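Local coordinates for protein prolyl oligopeptidase (Novosphingobium capsulatum, PDB 1YR2) that probably hydrolyses oligopeptides after proline, and far less readily after alanine, as a serine endopeptidase of the S9A family, at residues W281-S286 / D328-V333; V296-V301 / P308-I313; P44-V49 / W61-A66. All coordinates share one frame; numbering follows the deposited sequence.

Contact 1: W281-S286 / D328-V333; sequences WVVITS and DQLWFV
Trp-281 and Asp-328, the latter just before strand 329-334, supply the one hydrogen bond between the two segments: indole NE1 donates to carboxylate OD1 over 2.9 Å, bent to an N-H...O angle of 145°. The acceptor sits at the edge of the indole, tilted somewhat from the ring plane. The nitrogen in turn meets OD1 on its anti side, moderately out of the carboxylate plane, and the two flat groups stand steeply to each other. Arg-280 forms a salt bridge to the same OD1, which would favour the ionised carboxylate; OD1 is thus shared between the indole N-H and the guanidinium.

Apolar contacts make up the remainder. Leu-330 straddles two residues of the facing strand. Its CD2 lies 4.0 Å from Trp-281 CB, coming in obliquely to the ring, while its CD1 reaches Val-283 CG2, also at 4.0 Å, the two side chains lying alongside, pointing opposite ways. Val-283 has CG1 anti to the backbone N (chi1 -180°), which leaves its two methyls for two partners: CG2 serves Leu-330, and CG1 approaches the edge of the Phe-332 ring, 4.1 Å from CE2. Phe-322 touches both Val-283 and Leu-330, and Leu-348 packs against Trp-281 and Leu-330, extending this buried layer.

The backbones never pair. The strand axes stay 9.8 Å apart and run in roughly the same direction at 28°, a spacing bridged by side chains alone. Each strand is the second of its own four-stranded antiparallel sheet, with 281-287 in one and 329-334 in the next along the chain. Face-to-face packing of successive sheets through apolar side chains is the blade-on-blade contact of a beta-propeller, here between two adjacent blades of the N-terminal propeller domain.

Contact 2: V296-V301 / P308-I313; sequences VHVARV and PVTALI
Val-296, Val-298 and Leu-312 meet at the apolar centre of this beta hairpin, which joins the third and outermost strands of a propeller blade. Leu-312 CD1 lies 4.1 Å from Val-298 CG1 and nearly as close to Val-296 CG1. Beside it, Val-296 CB packs on Ile-313 CB at 4.0 Å, their side chains crossing obliquely. Phe-355 and Trp-320 of the following blade touch this group.

On the opposite face of the sheet, His-297 leans over the outer strand. Its CB touches Val-309 CG1 at 3.6 Å, and its CD2 comes 3.5 Å from Ala-311 CA, while Phe-261 meets the imidazole from outside the hairpin.

The backbone pairing is antiparallel, with a classic beta bulge where Leu-312 and Ile-313 both face Val-296. Val-296 O consequently takes two N-H groups. Ile-313 N lies on a lone pair in the carbonyl plane, whereas Leu-312 N, the nearer at 2.8 Å, is tilted 22° from that plane. Val-298 and Thr-310 form a regular hydrogen-bonded pair, with Val-298 N 2.8 Å from Thr-310 O.

Between Arg-300 and Pro-308 a water takes the place of a direct backbone bond, accepting from Arg-300 N at 2.9 Å and donating to Pro-308 O at 2.6 Å.

Contact 3: P44-V49 / W61-A66; sequences PQVPLV and WRWLEA
Gln-45 and Trp-61 mark the nearest backbone approach, 5.8 Å between CA atoms, where the extended segment 44-49 passes a short 3-10 turn at 62-65 whose N-H groups bond back three residues, as Leu-64 N does to Trp-61 O.

Pro-44 O is the polar focus. Trp-63 NE1 donates to it over 2.9 Å, with the N-H...O angle bent to 142° and the oxygen at the indole edge. The same oxygen lies 3.4 Å from Trp-61 CD1, but the NE1 of that second indole bonds to Ser-43 O instead. Trp-63 is turned toward segment 44-49 by a chi1 of 65°, which places CG between its backbone N and carbonyl carbon. Val-46 CG2 then touches its CD1 at 3.8 Å, and Pro-44 CD touches CZ2, both obliquely. Lys-73 adds a cation-pi contact to this ring.

Gln-45 lies against Trp-61 with CG, 3.6 Å from CZ2, and with its amide close behind, the amide plane inclined 43° to the indole. Farther along, Leu-48 CD2 sits over one face of the Arg-62 guanidinium, near its centre and 3.7 Å from CZ. Salt bridges to Asp-59 and Glu-50 hold that flat group in place.

Trp-61 also packs on helix 664-675, and Glu-65 forms salt bridges with Lys-668 and Arg-606, so the contact rests on the alpha/beta-hydrolase part of the protein. This matches prolyl oligopeptidases generally, in which the N-terminal segment of the chain belongs structurally to the peptidase domain, not to the propeller.

In the fold
Contacts 1 and 2 share a propeller blade, their centres about 8 Å apart, and strands 281-287 and 295-302 are joined by backbone bonds such as Ile-284 N to His-297 O. Contact 1 is buried and looks out of the sheet toward the next blade, relying on apolar side chains with one polar pair at its end. Contact 2 lies within the sheet, partly buried, and depends mainly on backbone bonding. Contact 3 is on the surface at the other side of the chain's centre, about 61 Å from contact 1, centre to centre; lacking paired strands, it uses two tryptophans, a proline carbonyl and a guanidinium to fasten irregular N-terminal chain beside the hydrolase helices.

Contact 1: W281-S286 / D328-V333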
# COMPACT_ATOMS: atom_id res chain seq x y z
N TRP A 281 -22.56 -21.14 -13.08
CA TRP A 281 -23.20 -20.52 -11.92
C TRP A 281 -23.06 -19.00 -11.93
O TRP A 281 -21.96 -18.47 -12.16
CB TRP A 281 -22.61 -21.07 -10.64
CG TRP A 281 -23.01 -22.47 -10.40
CD1 TRP A 281 -22.32 -23.60 -10.75
CD2 TRP A 281 -24.24 -22.92 -9.80
NE1 TRP A 281 -23.04 -24.71 -10.39
CE2 TRP A 281 -24.23 -24.31 -9.83
CE3 TRP A 281 -25.35 -22.26 -9.23
CZ2 TRP A 281 -25.30 -25.07 -9.30
CZ3 TRP A 281 -26.39 -23.00 -8.76
CH2 TRP A 281 -26.35 -24.40 -8.77
N VAL A 282 -24.19 -18.32 -11.68
CA VAL A 282 -24.20 -16.89 -11.29
C VAL A 282 -24.10 -16.83 -9.77
O VAL A 282 -24.76 -17.60 -9.07
CB VAL A 282 -25.49 -16.21 -11.77
CG1 VAL A 282 -25.61 -14.78 -11.33
CG2 VAL A 282 -25.58 -16.30 -13.30
N VAL A 283 -23.25 -15.94 -9.28
CA VAL A 283 -23.05 -15.75 -7.86
C VAL A 283 -23.21 -14.27 -7.57
O VAL A 283 -22.53 -13.39 -8.16
CB VAL A 283 -21.67 -16.23 -7.40
CG1 VAL A 283 -21.45 -16.03 -5.91
CG2 VAL A 283 -21.50 -17.70 -7.79
N ILE A 284 -24.14 -13.99 -6.68
CA ILE A 284 -24.43 -12.61 -6.33
C ILE A 284 -23.99 -12.39 -4.88
O ILE A 284 -24.42 -13.09 -3.97
CB ILE A 284 -25.91 -12.28 -6.52
CG1 ILE A 284 -26.26 -12.42 -8.00
CG2 ILE A 284 -26.21 -10.87 -6.01
CD1 ILE A 284 -27.69 -12.50 -8.25
N THR A 285 -23.12 -11.40 -4.72
CA THR A 285 -22.59 -10.93 -3.45
C THR A 285 -23.28 -9.65 -3.07
O THR A 285 -23.31 -8.69 -3.86
CB THR A 285 -21.09 -10.68 -3.69
OG1 THR A 285 -20.49 -11.95 -3.97
CG2 THR A 285 -20.41 -10.25 -2.48
N SER A 286 -23.74 -9.57 -1.82
CA SER A 286 -24.52 -8.44 -1.38
C SER A 286 -24.05 -7.95 -0.01
O SER A 286 -23.78 -8.74 0.91
CB SER A 286 -26.01 -8.81 -1.31
OG SER A 286 -26.45 -9.43 -2.50
N ASP A 328 -20.11 -28.04 -10.50
CA ASP A 328 -21.11 -27.61 -9.51
C ASP A 328 -20.49 -27.38 -8.15
O ASP A 328 -21.14 -27.51 -7.11
CB ASP A 328 -22.23 -28.63 -9.43
CG ASP A 328 -23.16 -28.59 -10.61
OD1 ASP A 328 -23.29 -27.50 -11.26
OD2 ASP A 328 -23.86 -29.59 -10.91
N GLN A 329 -19.20 -27.07 -8.15
CA GLN A 329 -18.48 -26.68 -6.94
C GLN A 329 -18.00 -25.25 -7.06
O GLN A 329 -17.44 -24.85 -8.07
CB GLN A 329 -17.31 -27.64 -6.70
CG GLN A 329 -17.83 -29.05 -6.36
CD GLN A 329 -16.76 -30.05 -6.11
OE1 GLN A 329 -15.66 -29.94 -6.65
NE2 GLN A 329 -17.07 -31.04 -5.27
N LEU A 330 -18.18 -24.49 -5.99
CA LEU A 330 -17.75 -23.11 -5.88
C LEU A 330 -16.77 -22.97 -4.70
O LEU A 330 -16.93 -23.60 -3.68
CB LEU A 330 -18.97 -22.25 -5.58
CG LEU A 330 -20.16 -22.28 -6.54
CD1 LEU A 330 -21.18 -21.25 -6.07
CD2 LEU A 330 -19.77 -22.01 -7.97
N TRP A 331 -15.79 -22.08 -4.81
CA TRP A 331 -14.88 -21.84 -3.71
C TRP A 331 -15.01 -20.38 -3.27
O TRP A 331 -15.14 -19.51 -4.09
CB TRP A 331 -13.43 -22.05 -4.17
CG TRP A 331 -13.11 -23.51 -4.26
CD1 TRP A 331 -12.48 -24.26 -3.32
CD2 TRP A 331 -13.45 -24.40 -5.32
NE1 TRP A 331 -12.36 -25.56 -3.74
CE2 TRP A 331 -12.93 -25.68 -4.97
CE3 TRP A 331 -14.05 -24.24 -6.56
CZ2 TRP A 331 -13.08 -26.81 -5.79
CZ3 TRP A 331 -14.18 -25.38 -7.39
CH2 TRP A 331 -13.70 -26.64 -6.98
N PHE A 332 -14.93 -20.16 -1.96
CA PHE A 332 -15.03 -18.86 -1.34
C PHE A 332 -13.92 -18.68 -0.30
O PHE A 332 -13.46 -19.62 0.34
CB PHE A 332 -16.39 -18.71 -0.56
CG PHE A 332 -17.60 -18.70 -1.45
CD1 PHE A 332 -18.16 -19.91 -1.84
CD2 PHE A 332 -18.20 -17.51 -1.88
CE1 PHE A 332 -19.27 -19.95 -2.63
CE2 PHE A 332 -19.34 -17.55 -2.69
CZ PHE A 332 -19.86 -18.77 -3.08
N VAL A 333 -13.49 -17.45 -0.11
CA VAL A 333 -12.66 -17.10 1.06
C VAL A 333 -13.67 -16.68 2.12
O VAL A 333 -14.38 -15.69 1.93
CB VAL A 333 -11.72 -15.91 0.78
CG1 VAL A 333 -10.92 -15.54 2.02
CG2 VAL A 333 -10.79 -16.27 -0.41

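Contact 2: V296-V301 / P308-I313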
# COMPACT_ATOMS: atom_id res chain seq x y z
N VAL A 296 -24.74 -14.25 0.09
CA VAL A 296 -24.43 -14.90 -1.18
C VAL A 296 -25.69 -15.55 -1.68
O VAL A 296 -26.32 -16.34 -0.92
CB VAL A 296 -23.28 -15.98 -1.04
CG1 VAL A 296 -22.98 -16.62 -2.43
CG2 VAL A 296 -22.01 -15.37 -0.47
N HIS A 297 -26.09 -15.22 -2.92
CA HIS A 297 -27.12 -15.92 -3.64
C HIS A 297 -26.53 -16.56 -4.91
O HIS A 297 -25.55 -16.04 -5.47
CB HIS A 297 -28.26 -14.99 -4.04
CG HIS A 297 -29.07 -14.49 -2.89
ND1 HIS A 297 -28.59 -13.57 -1.98
CD2 HIS A 297 -30.32 -14.81 -2.47
CE1 HIS A 297 -29.53 -13.34 -1.07
NE2 HIS A 297 -30.58 -14.09 -1.34
N VAL A 298 -27.09 -17.70 -5.33
CA VAL A 298 -26.57 -18.40 -6.52
C VAL A 298 -27.72 -18.77 -7.46
O VAL A 298 -28.85 -18.89 -7.04
CB VAL A 298 -25.76 -19.67 -6.17
CG1 VAL A 298 -24.56 -19.27 -5.33
CG2 VAL A 298 -26.61 -20.71 -5.47
N ALA A 299 -27.40 -18.91 -8.74
CA ALA A 299 -28.36 -19.36 -9.71
C ALA A 299 -27.65 -20.22 -10.70
O ALA A 299 -26.64 -19.84 -11.26
CB ALA A 299 -29.02 -18.22 -10.42
N ARG A 300 -28.23 -21.37 -10.94
CA ARG A 300 -27.74 -22.30 -11.96
C ARG A 300 -28.01 -21.80 -13.40
O ARG A 300 -29.13 -21.41 -13.76
CB ARG A 300 -28.39 -23.67 -11.73
CG ARG A 300 -27.96 -24.75 -12.67
CD ARG A 300 -28.73 -26.07 -12.43
NE ARG A 300 -28.48 -26.59 -11.09
CZ ARG A 300 -27.60 -27.53 -10.75
NH1 ARG A 300 -26.85 -28.14 -11.67
NH2 ARG A 300 -27.48 -27.88 -9.48
N VAL A 301 -26.99 -21.87 -14.25
CA VAL A 301 -27.12 -21.54 -15.67
C VAL A 301 -27.15 -22.86 -16.46
O VAL A 301 -26.28 -23.71 -16.30
CB VAL A 301 -25.96 -20.66 -16.15
CG1 VAL A 301 -26.16 -20.24 -17.61
CG2 VAL A 301 -25.80 -19.45 -15.27
N PRO A 308 -33.66 -20.17 -11.14
CA PRO A 308 -34.10 -19.44 -9.94
C PRO A 308 -32.91 -19.05 -9.06
O PRO A 308 -31.98 -19.83 -8.92
CB PRO A 308 -35.01 -20.45 -9.22
CG PRO A 308 -35.32 -21.47 -10.18
CD PRO A 308 -34.25 -21.52 -11.22
N VAL A 309 -32.94 -17.85 -8.50
CA VAL A 309 -31.89 -17.33 -7.60
C VAL A 309 -32.21 -17.79 -6.19
O VAL A 309 -33.34 -17.55 -5.70
CB VAL A 309 -31.80 -15.79 -7.65
CG1 VAL A 309 -30.68 -15.27 -6.72
CG2 VAL A 309 -31.49 -15.31 -9.04
N THR A 310 -31.29 -18.53 -5.56
CA THR A 310 -31.51 -19.01 -4.18
C THR A 310 -30.43 -18.54 -3.26
O THR A 310 -29.30 -18.31 -3.66
CB THR A 310 -31.48 -20.53 -4.09
OG1 THR A 310 -30.38 -21.01 -4.85
CG2 THR A 310 -32.74 -21.16 -4.68
N ALA A 311 -30.77 -18.42 -1.99
CA ALA A 311 -29.87 -17.91 -0.99
C ALA A 311 -28.94 -19.02 -0.57
O ALA A 311 -29.40 -20.08 -0.19
CB ALA A 311 -30.69 -17.44 0.22
N LEU A 312 -27.64 -18.78 -0.62
CA LEU A 312 -26.69 -19.77 -0.09
C LEU A 312 -26.24 -19.36 1.31
O LEU A 312 -26.15 -20.17 2.18
CB LEU A 312 -25.49 -19.82 -1.02
CG LEU A 312 -24.74 -21.08 -1.45
CD1 LEU A 312 -23.29 -20.76 -1.72
CD2 LEU A 312 -24.94 -22.30 -0.56
N ILE A 313 -25.89 -18.10 1.49
CA ILE A 313 -25.55 -17.51 2.79
C ILE A 313 -26.55 -16.37 2.96
O ILE A 313 -26.39 -15.32 2.38
CB ILE A 313 -24.09 -16.93 2.76
CG1 ILE A 313 -23.05 -18.01 2.47
CG2 ILE A 313 -23.78 -16.12 4.05
CD1 ILE A 313 -22.93 -19.12 3.50
O HOH W 1 -30.79 -21.91 -9.80

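Contact 3: P44-V49 / W61-A66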
# COMPACT_ATOMS: atom_id res chain seq x y z
N PRO A 44 10.74 33.70 19.53
CA PRO A 44 10.34 34.36 20.78
C PRO A 44 9.41 33.50 21.66
O PRO A 44 8.58 32.76 21.14
CB PRO A 44 9.59 35.62 20.29
CG PRO A 44 10.15 35.88 18.89
CD PRO A 44 10.42 34.51 18.35
N GLN A 45 9.59 33.58 22.97
CA GLN A 45 8.77 32.82 23.91
C GLN A 45 7.73 33.73 24.53
O GLN A 45 8.02 34.87 24.84
CB GLN A 45 9.64 32.26 25.00
CG GLN A 45 10.58 31.26 24.47
CD GLN A 45 11.46 30.66 25.53
OE1 GLN A 45 10.99 30.23 26.57
NE2 GLN A 45 12.76 30.62 25.27
N VAL A 46 6.50 33.24 24.65
CA VAL A 46 5.48 33.88 25.45
C VAL A 46 5.36 32.94 26.65
O VAL A 46 4.78 31.86 26.53
CB VAL A 46 4.13 33.99 24.68
CG1 VAL A 46 3.02 34.57 25.59
CG2 VAL A 46 4.28 34.86 23.39
N PRO A 47 5.96 33.29 27.78
CA PRO A 47 6.00 32.39 28.93
C PRO A 47 4.59 31.91 29.33
O PRO A 47 3.65 32.70 29.34
CB PRO A 47 6.63 33.25 30.03
CG PRO A 47 7.49 34.19 29.30
CD PRO A 47 6.73 34.53 28.03
N LEU A 48 4.44 30.63 29.57
CA LEU A 48 3.16 30.04 29.90
C LEU A 48 3.43 28.72 30.60
O LEU A 48 3.96 27.80 30.01
CB LEU A 48 2.31 29.80 28.64
CG LEU A 48 1.02 29.01 28.84
CD1 LEU A 48 0.06 29.78 29.78
CD2 LEU A 48 0.37 28.65 27.50
N VAL A 49 3.01 28.62 31.86
CA VAL A 49 3.11 27.40 32.62
C VAL A 49 1.75 27.13 33.22
O VAL A 49 1.23 27.95 33.95
CB VAL A 49 4.19 27.49 33.74
CG1 VAL A 49 4.24 26.18 34.52
CG2 VAL A 49 5.57 27.75 33.14
N TRP A 61 5.71 28.25 23.20
CA TRP A 61 5.53 28.45 21.76
C TRP A 61 4.11 28.12 21.31
O TRP A 61 3.84 27.85 20.14
CB TRP A 61 6.59 27.69 20.97
CG TRP A 61 7.99 28.21 21.24
CD1 TRP A 61 8.51 29.38 20.80
CD2 TRP A 61 8.99 27.59 22.05
NE1 TRP A 61 9.81 29.51 21.25
CE2 TRP A 61 10.12 28.43 22.03
CE3 TRP A 61 9.04 26.43 22.80
CZ2 TRP A 61 11.29 28.13 22.74
CZ3 TRP A 61 10.19 26.11 23.46
CH2 TRP A 61 11.32 26.98 23.44
N ARG A 62 3.16 28.20 22.24
CA ARG A 62 1.78 27.95 21.87
C ARG A 62 1.31 28.87 20.74
O ARG A 62 0.45 28.49 19.95
CB ARG A 62 0.84 28.10 23.05
CG ARG A 62 -0.50 27.45 22.75
CD ARG A 62 -1.37 27.19 23.94
NE ARG A 62 -0.85 26.11 24.75
CZ ARG A 62 -1.37 25.81 25.91
NH1 ARG A 62 -2.44 26.48 26.38
NH2 ARG A 62 -0.83 24.84 26.64
N TRP A 63 1.87 30.06 20.66
CA TRP A 63 1.53 31.01 19.58
C TRP A 63 1.81 30.46 18.17
O TRP A 63 1.17 30.88 17.20
CB TRP A 63 2.20 32.36 19.79
CG TRP A 63 3.71 32.34 19.72
CD1 TRP A 63 4.57 32.13 20.74
CD2 TRP A 63 4.51 32.52 18.54
NE1 TRP A 63 5.87 32.16 20.29
CE2 TRP A 63 5.86 32.39 18.93
CE3 TRP A 63 4.23 32.78 17.21
CZ2 TRP A 63 6.92 32.53 18.02
CZ3 TRP A 63 5.29 32.92 16.30
CH2 TRP A 63 6.60 32.78 16.71
N LEU A 64 2.75 29.52 18.06
CA LEU A 64 3.08 28.88 16.79
C LEU A 64 2.01 27.88 16.32
O LEU A 64 2.07 27.34 15.21
CB LEU A 64 4.46 28.23 16.84
CG LEU A 64 5.63 29.16 16.59
CD1 LEU A 64 6.89 28.44 16.98
CD2 LEU A 64 5.71 29.61 15.18
N GLU A 65 0.97 27.69 17.14
CA GLU A 65 -0.17 26.89 16.74
C GLU A 65 -1.15 27.67 15.83
O GLU A 65 -2.02 27.07 15.22
CB GLU A 65 -0.94 26.36 17.96
CG GLU A 65 -0.16 25.35 18.83
CD GLU A 65 -0.92 24.91 20.09
OE1 GLU A 65 -2.12 25.27 20.25
OE2 GLU A 65 -0.32 24.21 20.92
N ALA A 66 -1.03 29.00 15.77
CA ALA A 66 -1.97 29.80 14.98
C ALA A 66 -1.77 29.57 13.49
O ALA A 66 -0.67 29.22 13.04
CB ALA A 66 -1.86 31.27 15.30